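Local coordinates for toxin secretion ATP-binding protein (Vibrio parahaemolyticus RIMD 2210633, PDB 3B79) that forms the N-terminal peptidase C39-like domain of a membrane transporter that probably uses ATP hydrolysis to drive export, at residues 6-18 with 71-85. Sequence-based numbering, arbitrary orientation.
Sequences DPLLNSLIYVSRY and PAILVLKGGDSCVLN
Helix 7-18 lies on the hairpin of strands 72-76 and 80-85, antiparallel to the first and nearly parallel to the second, whose axis passes 7.0 Å away at a 15° crossing angle. Near the start of the helix, Pro7 sets its ring carbons CB and CG against Asp80 OD1 in one of the two conformers of Asp80. Ser81 fits closely beside the first turn, its CB 3.6 Å from Leu8 CD2. A water lies 2.7 Å from Pro7 O and 2.9 Å from Ser81 O, and can bridge the two backbones. Asp6 N-caps the helix: its OD1 accepts from Leu9 N at 3.1 Å, above the carboxylate plane, while OD2 is bonded to Leu39 N.

Midway along, Ser11 places CB between Ile73 CG2 and Val83 CG2, 3.8 Å from each. This is the central helix of a papain-like (clan CA) fold packed on its antiparallel sheet, as expected for the C39 family. Helices 25-29 and 44-51 touch other sides of it, through Leu9, Leu12 and Ile13.

Val83 spreads both methyls: CG2 meets the helix backbone near Ser11, and CG1 lies 3.9 Å from Tyr14 CD2. With CG anti to the backbone N (chi1 176°), the Tyr14 ring crosses Val83 at about a right angle and reaches toward Asn85. The ring and the Asn85 amide are perpendicular. Asn85 ND2 is held by Thr97 OG1 of the next strand. Val15 CG2 faces Ile73 CG1 and the Pro71 ring. At the last turn Pro71, which follows a cis peptide bond, lies over one face of Tyr18; its CG makes a CH-pi contact 4.2 Å from the ring centroid.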
ATOM      1  N   ASP A   6      -6.439   2.310   9.883  1.00 16.29           N
ATOM      2  CA  ASP A   6      -5.156   2.866   9.468  1.00 15.70           C
ATOM      3  C   ASP A   6      -4.927   2.405   8.006  1.00 14.43           C
ATOM      4  O   ASP A   6      -4.655   1.227   7.773  1.00 13.70           O
ATOM      5  CB  ASP A   6      -4.103   2.319  10.419  1.00 14.82           C
ATOM      6  CG  ASP A   6      -2.707   2.803  10.067  1.00 15.70           C
ATOM      7  OD1 ASP A   6      -2.461   3.192   8.910  1.00 16.89           O
ATOM      8  OD2 ASP A   6      -1.852   2.765  10.947  1.00 17.41           O
ATOM      9  N   PRO A   7      -5.027   3.312   7.026  1.00 14.44           N
ATOM     10  CA  PRO A   7      -4.917   2.846   5.635  1.00 14.29           C
ATOM     11  C   PRO A   7      -3.536   2.270   5.282  1.00 12.93           C
ATOM     12  O   PRO A   7      -3.478   1.302   4.535  1.00 12.03           O
ATOM     13  CB  PRO A   7      -5.167   4.116   4.800  1.00 17.12           C
ATOM     14  CG  PRO A   7      -5.450   5.189   5.710  1.00 17.27           C
ATOM     15  CD  PRO A   7      -5.325   4.754   7.137  1.00 15.73           C
ATOM     16  N   LEU A   8      -2.439   2.870   5.757  1.00 11.88           N
ATOM     17  CA  LEU A   8      -1.118   2.371   5.432  1.00 11.89           C
ATOM     18  C   LEU A   8      -0.889   1.018   6.072  1.00 10.99           C
ATOM     19  O   LEU A   8      -0.261   0.141   5.466  1.00 11.68           O
ATOM     20  CB  LEU A   8      -0.017   3.355   5.853  1.00 13.84           C
ATOM     21  CG  LEU A   8       0.389   4.463   4.897  1.00 16.96           C
ATOM     22  CD1 LEU A   8       1.414   5.269   5.616  1.00 20.03           C
ATOM     23  CD2 LEU A   8       0.916   3.949   3.560  1.00 16.01           C
ATOM     24  N   LEU A   9      -1.356   0.838   7.301  1.00 11.79           N
ATOM     25  CA  LEU A   9      -1.240  -0.453   7.965  1.00 11.32           C
ATOM     26  C   LEU A   9      -2.063  -1.500   7.202  1.00 11.28           C
ATOM     27  O   LEU A   9      -1.592  -2.631   6.990  1.00 11.86           O
ATOM     28  CB  LEU A   9      -1.700  -0.350   9.438  1.00 12.80           C
ATOM     29  CG  LEU A   9      -1.550  -1.656  10.255  1.00 14.25           C
ATOM     30  CD1 LEU A   9      -0.130  -2.207  10.235  1.00 16.00           C
ATOM     31  CD2 LEU A   9      -1.992  -1.381  11.720  1.00 16.04           C
ATOM     32  N   ASN A  10      -3.276  -1.139   6.762  1.00 10.75           N
ATOM     33  CA  ASN A  10      -4.063  -2.087   5.979  1.00 10.71           C
ATOM     34  C   ASN A  10      -3.292  -2.503   4.723  1.00  9.62           C
ATOM     35  O   ASN A  10      -3.240  -3.691   4.350  1.00 10.71           O
ATOM     36  CB  ASN A  10      -5.416  -1.457   5.592  1.00 11.44           C
ATOM     37  CG  ASN A  10      -6.375  -2.468   4.976  1.00 11.91           C
ATOM     38  OD1 ASN A  10      -6.527  -2.572   3.712  1.00 14.79           O
ATOM     39  ND2 ASN A  10      -6.958  -3.269   5.823  1.00 12.86           N
ATOM     40  N   SER A  11      -2.713  -1.514   4.043  1.00  9.89           N
ATOM     41  CA  SER A  11      -1.987  -1.815   2.807  1.00 10.23           C
ATOM     42  C   SER A  11      -0.775  -2.724   3.090  1.00  9.85           C
ATOM     43  O   SER A  11      -0.500  -3.669   2.349  1.00 10.30           O
ATOM     44  CB  SER A  11      -1.517  -0.507   2.137  1.00 10.54           C
ATOM     45  OG  SER A  11      -2.631   0.301   1.795  1.00 10.51           O
ATOM     46  N   LEU A  12      -0.046  -2.437   4.180  1.00 10.23           N
ATOM     47  CA  LEU A  12       1.134  -3.236   4.506  1.00 11.16           C
ATOM     48  C   LEU A  12       0.745  -4.661   4.891  1.00 11.32           C
ATOM     49  O   LEU A  12       1.439  -5.612   4.512  1.00 11.35           O
ATOM     50  CB  LEU A  12       1.870  -2.574   5.682  1.00 11.84           C
ATOM     51  CG  LEU A  12       3.108  -3.320   6.160  1.00 14.38           C
ATOM     52  CD1 LEU A  12       4.165  -3.439   5.055  1.00 15.54           C
ATOM     53  CD2 LEU A  12       3.690  -2.635   7.423  1.00 14.52           C
ATOM     54  N   ILE A  13      -0.346  -4.813   5.634  0.60 10.82           N
ATOM     55  CA  ILE A  13      -0.814  -6.159   6.028  0.60 10.74           C
ATOM     56  C   ILE A  13      -1.171  -6.934   4.795  0.60 11.09           C
ATOM     57  O   ILE A  13      -0.805  -8.125   4.691  0.60  9.59           O
ATOM     58  CB  ILE A  13      -2.006  -6.051   6.988  0.60 10.91           C
ATOM     59  CG1 ILE A  13      -1.486  -5.657   8.387  0.60 11.18           C
ATOM     60  CG2 ILE A  13      -2.833  -7.390   7.049  0.60 12.26           C
ATOM     61  CD1 ILE A  13      -0.786  -6.714   9.148  0.60 17.97           C
ATOM     62  N   TYR A  14      -1.857  -6.306   3.846  1.00 11.08           N
ATOM     63  CA  TYR A  14      -2.202  -7.013   2.597  1.00 10.84           C
ATOM     64  C   TYR A  14      -0.912  -7.507   1.928  1.00 10.19           C
ATOM     65  O   TYR A  14      -0.819  -8.684   1.541  1.00 10.93           O
ATOM     66  CB  TYR A  14      -2.996  -6.119   1.612  1.00 11.03           C
ATOM     67  CG  TYR A  14      -3.227  -6.859   0.323  1.00 10.97           C
ATOM     68  CD1 TYR A  14      -4.344  -7.668   0.165  1.00 12.59           C
ATOM     69  CD2 TYR A  14      -2.269  -6.830  -0.692  1.00 11.25           C
ATOM     70  CE1 TYR A  14      -4.502  -8.401  -1.001  1.00 12.91           C
ATOM     71  CE2 TYR A  14      -2.417  -7.589  -1.842  1.00 12.08           C
ATOM     72  CZ  TYR A  14      -3.544  -8.391  -1.990  1.00 12.58           C
ATOM     73  OH  TYR A  14      -3.654  -9.143  -3.178  1.00 15.84           O
ATOM     74  N   VAL A  15       0.106  -6.643   1.787  1.00 10.29           N
ATOM     75  CA  VAL A  15       1.293  -7.090   1.113  1.00 10.87           C
ATOM     76  C   VAL A  15       2.010  -8.191   1.885  1.00 10.63           C
ATOM     77  O   VAL A  15       2.536  -9.148   1.291  1.00 11.25           O
ATOM     78  CB  VAL A  15       2.233  -5.892   0.772  1.00 10.79           C
ATOM     79  CG1 VAL A  15       3.516  -6.424   0.124  1.00 12.86           C
ATOM     80  CG2 VAL A  15       1.488  -4.915  -0.136  1.00 12.21           C
ATOM     81  N   SER A  16       2.119  -8.068   3.203  0.60 10.68           N
ATOM     82  CA  SER A  16       2.753  -9.102   4.020  0.60 10.13           C
ATOM     83  C   SER A  16       2.087 -10.459   3.762  0.60  9.69           C
ATOM     84  O   SER A  16       2.773 -11.448   3.511  0.60 11.30           O
ATOM     85  CB  SER A  16       2.658  -8.682   5.494  0.60 11.29           C
ATOM     86  OG  SER A  16       3.079  -9.670   6.396  0.60 12.77           O
ATOM     87  N   ARG A  17       0.757 -10.451   3.801  0.50 11.86           N
ATOM     88  CA  ARG A  17      -0.047 -11.665   3.537  0.50 12.09           C
ATOM     89  C   ARG A  17       0.134 -12.188   2.109  0.50  9.69           C
ATOM     90  O   ARG A  17       0.202 -13.415   1.887  0.50 12.11           O
ATOM     91  CB  ARG A  17      -1.560 -11.414   3.756  0.50 11.44           C
ATOM     92  CG  ARG A  17      -2.016 -11.084   5.160  0.50 15.24           C
ATOM     93  CD  ARG A  17      -1.599 -12.153   6.113  0.50 20.39           C
ATOM     94  NE  ARG A  17      -0.377 -11.692   6.740  0.50 26.95           N
ATOM     95  CZ  ARG A  17      -0.330 -11.025   7.883  0.50 26.23           C
ATOM     96  NH1 ARG A  17      -1.437 -10.798   8.583  0.50 27.84           N
ATOM     97  NH2 ARG A  17       0.841 -10.624   8.326  0.50 27.86           N
ATOM     98  N   TYR A  18       0.236 -11.253   1.149  1.00 12.35           N
ATOM     99  CA  TYR A  18       0.514 -11.654  -0.224  1.00 12.27           C
ATOM    100  C   TYR A  18       1.832 -12.454  -0.312  1.00 12.18           C
ATOM    101  O   TYR A  18       1.988 -13.342  -1.176  1.00 13.91           O
ATOM    102  CB  TYR A  18       0.584 -10.394  -1.101  1.00 11.95           C
ATOM    103  CG  TYR A  18       0.570 -10.690  -2.565  1.00 11.81           C
ATOM    104  CD1 TYR A  18      -0.647 -10.923  -3.205  1.00 13.13           C
ATOM    105  CD2 TYR A  18       1.740 -10.764  -3.309  1.00 14.42           C
ATOM    106  CE1 TYR A  18      -0.734 -11.210  -4.552  1.00 15.05           C
ATOM    107  CE2 TYR A  18       1.670 -11.061  -4.715  1.00 13.82           C
ATOM    108  CZ  TYR A  18       0.411 -11.277  -5.293  1.00 14.07           C
ATOM    109  OH  TYR A  18       0.321 -11.543  -6.663  1.00 17.27           O
ATOM    110  N   PRO A  71       2.448  -6.296  -5.955  1.00 10.78           N
ATOM    111  CA  PRO A  71       1.682  -5.143  -5.416  1.00 10.14           C
ATOM    112  C   PRO A  71       2.583  -4.046  -4.816  1.00 10.02           C
ATOM    113  O   PRO A  71       3.609  -4.328  -4.166  1.00 10.68           O
ATOM    114  CB  PRO A  71       0.842  -5.786  -4.290  1.00 11.49           C
ATOM    115  CG  PRO A  71       1.660  -6.979  -3.852  1.00 12.68           C
ATOM    116  CD  PRO A  71       2.269  -7.544  -5.173  1.00 12.12           C
ATOM    117  N   ALA A  72       2.171  -2.803  -5.044  1.00  9.62           N
ATOM    118  CA  ALA A  72       2.861  -1.615  -4.489  1.00  8.85           C
ATOM    119  C   ALA A  72       1.905  -0.879  -3.579  1.00  9.00           C
ATOM    120  O   ALA A  72       0.680  -1.104  -3.629  1.00 10.26           O
ATOM    121  CB  ALA A  72       3.312  -0.710  -5.599  1.00 10.68           C
ATOM    122  N   ILE A  73       2.431  -0.039  -2.693  1.00  9.46           N
ATOM    123  CA  ILE A  73       1.547   0.746  -1.850  1.00  8.66           C
ATOM    124  C   ILE A  73       1.534   2.192  -2.341  1.00  8.51           C
ATOM    125  O   ILE A  73       2.601   2.824  -2.380  1.00 10.03           O
ATOM    126  CB  ILE A  73       1.972   0.664  -0.374  1.00  9.05           C
ATOM    127  CG1 ILE A  73       1.929  -0.788   0.124  1.00  9.85           C
ATOM    128  CG2 ILE A  73       1.120   1.629   0.464  1.00 11.78           C
ATOM    129  CD1 ILE A  73       2.420  -1.004   1.561  1.00 11.40           C
ATOM    130  N   LEU A  74       0.370   2.687  -2.749  1.00  8.99           N
ATOM    131  CA  LEU A  74       0.292   4.052  -3.264  1.00  9.79           C
ATOM    132  C   LEU A  74      -0.056   5.002  -2.140  1.00 10.02           C
ATOM    133  O   LEU A  74      -0.951   4.726  -1.324  1.00 11.59           O
ATOM    134  CB  LEU A  74      -0.795   4.153  -4.313  1.00 10.33           C
ATOM    135  CG  LEU A  74      -0.706   3.205  -5.516  1.00 10.40           C
ATOM    136  CD1 LEU A  74      -1.822   3.466  -6.482  1.00 11.95           C
ATOM    137  CD2 LEU A  74       0.660   3.262  -6.180  1.00 11.52           C
ATOM    138  N   VAL A  75       0.615   6.158  -2.120  1.00 10.53           N
ATOM    139  CA  VAL A  75       0.204   7.231  -1.219  1.00 11.17           C
ATOM    140  C   VAL A  75      -0.814   8.089  -1.939  1.00 10.91           C
ATOM    141  O   VAL A  75      -0.593   8.581  -3.056  1.00 11.54           O
ATOM    142  CB  VAL A  75       1.432   8.082  -0.842  1.00 12.05           C
ATOM    143  CG1 VAL A  75       0.999   9.247   0.041  1.00 13.36           C
ATOM    144  CG2 VAL A  75       2.501   7.224  -0.140  1.00 12.86           C
ATOM    145  N   LEU A  76      -1.976   8.249  -1.302  1.00 10.97           N
ATOM    146  CA  LEU A  76      -3.125   8.955  -1.910  1.00 12.30           C
ATOM    147  C   LEU A  76      -3.334  10.277  -1.136  1.00 13.81           C
ATOM    148  O   LEU A  76      -2.848  10.453  -0.026  1.00 15.25           O
ATOM    149  CB  LEU A  76      -4.393   8.096  -1.813  1.00 12.32           C
ATOM    150  CG  LEU A  76      -4.272   6.718  -2.490  1.00 11.49           C
ATOM    151  CD1 LEU A  76      -5.577   5.960  -2.256  1.00 13.86           C
ATOM    152  CD2 LEU A  76      -3.968   6.807  -3.975  1.00 12.49           C
ATOM    153  N   LYS A  77      -4.057  11.189  -1.760  1.00 14.11           N
ATOM    154  CA  LYS A  77      -4.327  12.504  -1.154  1.00 16.05           C
ATOM    155  C   LYS A  77      -5.041  12.340   0.181  1.00 17.80           C
ATOM    156  O   LYS A  77      -5.796  11.399   0.392  1.00 18.16           O
ATOM    157  CB  LYS A  77      -5.202  13.335  -2.099  1.00 17.44           C
ATOM    158  CG  LYS A  77      -4.493  13.779  -3.367  1.00 18.54           C
ATOM    159  CD  LYS A  77      -5.488  14.499  -4.281  1.00 20.54           C
ATOM    160  CE  LYS A  77      -4.760  14.956  -5.551  1.00 23.92           C
ATOM    161  NZ  LYS A  77      -5.755  15.499  -6.557  1.00 25.61           N
ATOM    162  N   GLY A  78      -4.777  13.285   1.082  1.00 19.16           N
ATOM    163  CA  GLY A  78      -5.507  13.334   2.343  1.00 20.21           C
ATOM    164  C   GLY A  78      -5.081  12.301   3.380  1.00 19.20           C
ATOM    165  O   GLY A  78      -5.917  11.911   4.219  1.00 22.89           O
ATOM    166  N   GLY A  79      -3.847  11.791   3.278  1.00 18.07           N
ATOM    167  CA  GLY A  79      -3.342  10.805   4.244  1.00 18.13           C
ATOM    168  C   GLY A  79      -3.868   9.402   3.995  1.00 17.73           C
ATOM    169  O   GLY A  79      -3.806   8.568   4.881  1.00 19.87           O
ATOM    170  N   ASP A  80      -4.399   9.138   2.805  0.50 16.54           N
ATOM    171  CA  ASP A  80      -4.937   7.823   2.491  0.50 14.68           C
ATOM    172  C   ASP A  80      -3.893   7.017   1.712  0.50 13.49           C
ATOM    173  O   ASP A  80      -2.860   7.558   1.267  0.50 13.60           O
ATOM    174  CB  ASP A  80      -6.241   7.968   1.702  0.50 15.33           C
ATOM    175  CG  ASP A  80      -7.024   6.676   1.591  0.50 15.23           C
ATOM    176  OD1 ASP A  80      -6.914   5.722   2.432  0.50 13.34           O
ATOM    177  OD2 ASP A  80      -7.840   6.635   0.624  0.50 20.59           O
ATOM    178  N   SER A  81      -4.168   5.732   1.534  1.00 12.38           N
ATOM    179  CA  SER A  81      -3.256   4.838   0.798  1.00 12.66           C
ATOM    180  C   SER A  81      -4.062   3.663   0.298  1.00 12.35           C
ATOM    181  O   SER A  81      -5.138   3.346   0.838  1.00 13.24           O
ATOM    182  CB  SER A  81      -2.129   4.320   1.691  1.00 15.06           C
ATOM    183  OG  SER A  81      -2.639   3.385   2.633  1.00 20.06           O
ATOM    184  N   CYS A  82      -3.507   2.991  -0.685  1.00 10.62           N
ATOM    185  CA  CYS A  82      -4.079   1.722  -1.111  1.00 10.66           C
ATOM    186  C   CYS A  82      -2.987   0.827  -1.668  1.00 10.10           C
ATOM    187  O   CYS A  82      -1.857   1.273  -1.906  1.00 11.57           O
ATOM    188  CB  CYS A  82      -5.211   1.877  -2.143  1.00 12.15           C
ATOM    189  SG  CYS A  82      -4.671   2.519  -3.759  1.00 12.90           S
ATOM    190  N   VAL A  83      -3.316  -0.449  -1.841  1.00  9.38           N
ATOM    191  CA  VAL A  83      -2.449  -1.330  -2.594  1.00  8.79           C
ATOM    192  C   VAL A  83      -2.829  -1.191  -4.069  1.00  9.90           C
ATOM    193  O   VAL A  83      -4.023  -1.194  -4.401  1.00 10.60           O
ATOM    194  CB  VAL A  83      -2.617  -2.810  -2.183  1.00  9.53           C
ATOM    195  CG1 VAL A  83      -1.660  -3.719  -2.926  1.00 11.07           C
ATOM    196  CG2 VAL A  83      -2.390  -2.929  -0.669  1.00 11.71           C
ATOM    197  N   LEU A  84      -1.829  -1.119  -4.950  1.00  8.91           N
ATOM    198  CA  LEU A  84      -2.050  -1.265  -6.381  1.00  8.82           C
ATOM    199  C   LEU A  84      -1.687  -2.699  -6.732  1.00  9.50           C
ATOM    200  O   LEU A  84      -0.517  -3.118  -6.612  1.00  9.24           O
ATOM    201  CB  LEU A  84      -1.138  -0.301  -7.183  1.00  9.50           C
ATOM    202  CG  LEU A  84      -1.325  -0.415  -8.697  1.00 10.10           C
ATOM    203  CD1 LEU A  84      -2.779  -0.111  -9.139  1.00 11.42           C
ATOM    204  CD2 LEU A  84      -0.343   0.569  -9.426  1.00 10.95           C
ATOM    205  N   ASN A  85      -2.696  -3.445  -7.193  1.00 10.37           N
ATOM    206  CA  ASN A  85      -2.492  -4.850  -7.548  1.00 11.35           C
ATOM    207  C   ASN A  85      -2.210  -5.033  -9.040  1.00 11.98           C
ATOM    208  O   ASN A  85      -1.379  -5.873  -9.414  1.00 13.40           O
ATOM    209  CB  ASN A  85      -3.753  -5.647  -7.182  1.00 11.68           C
ATOM    210  CG  ASN A  85      -4.093  -5.558  -5.676  1.00 11.60           C
ATOM    211  OD1 ASN A  85      -3.635  -6.379  -4.865  1.00 17.01           O
ATOM    212  ND2 ASN A  85      -4.904  -4.640  -5.316  1.00 11.63           N
TER
HETATM  213  O   HOH W   1      -5.659   1.405   2.878  1.00 19.11           O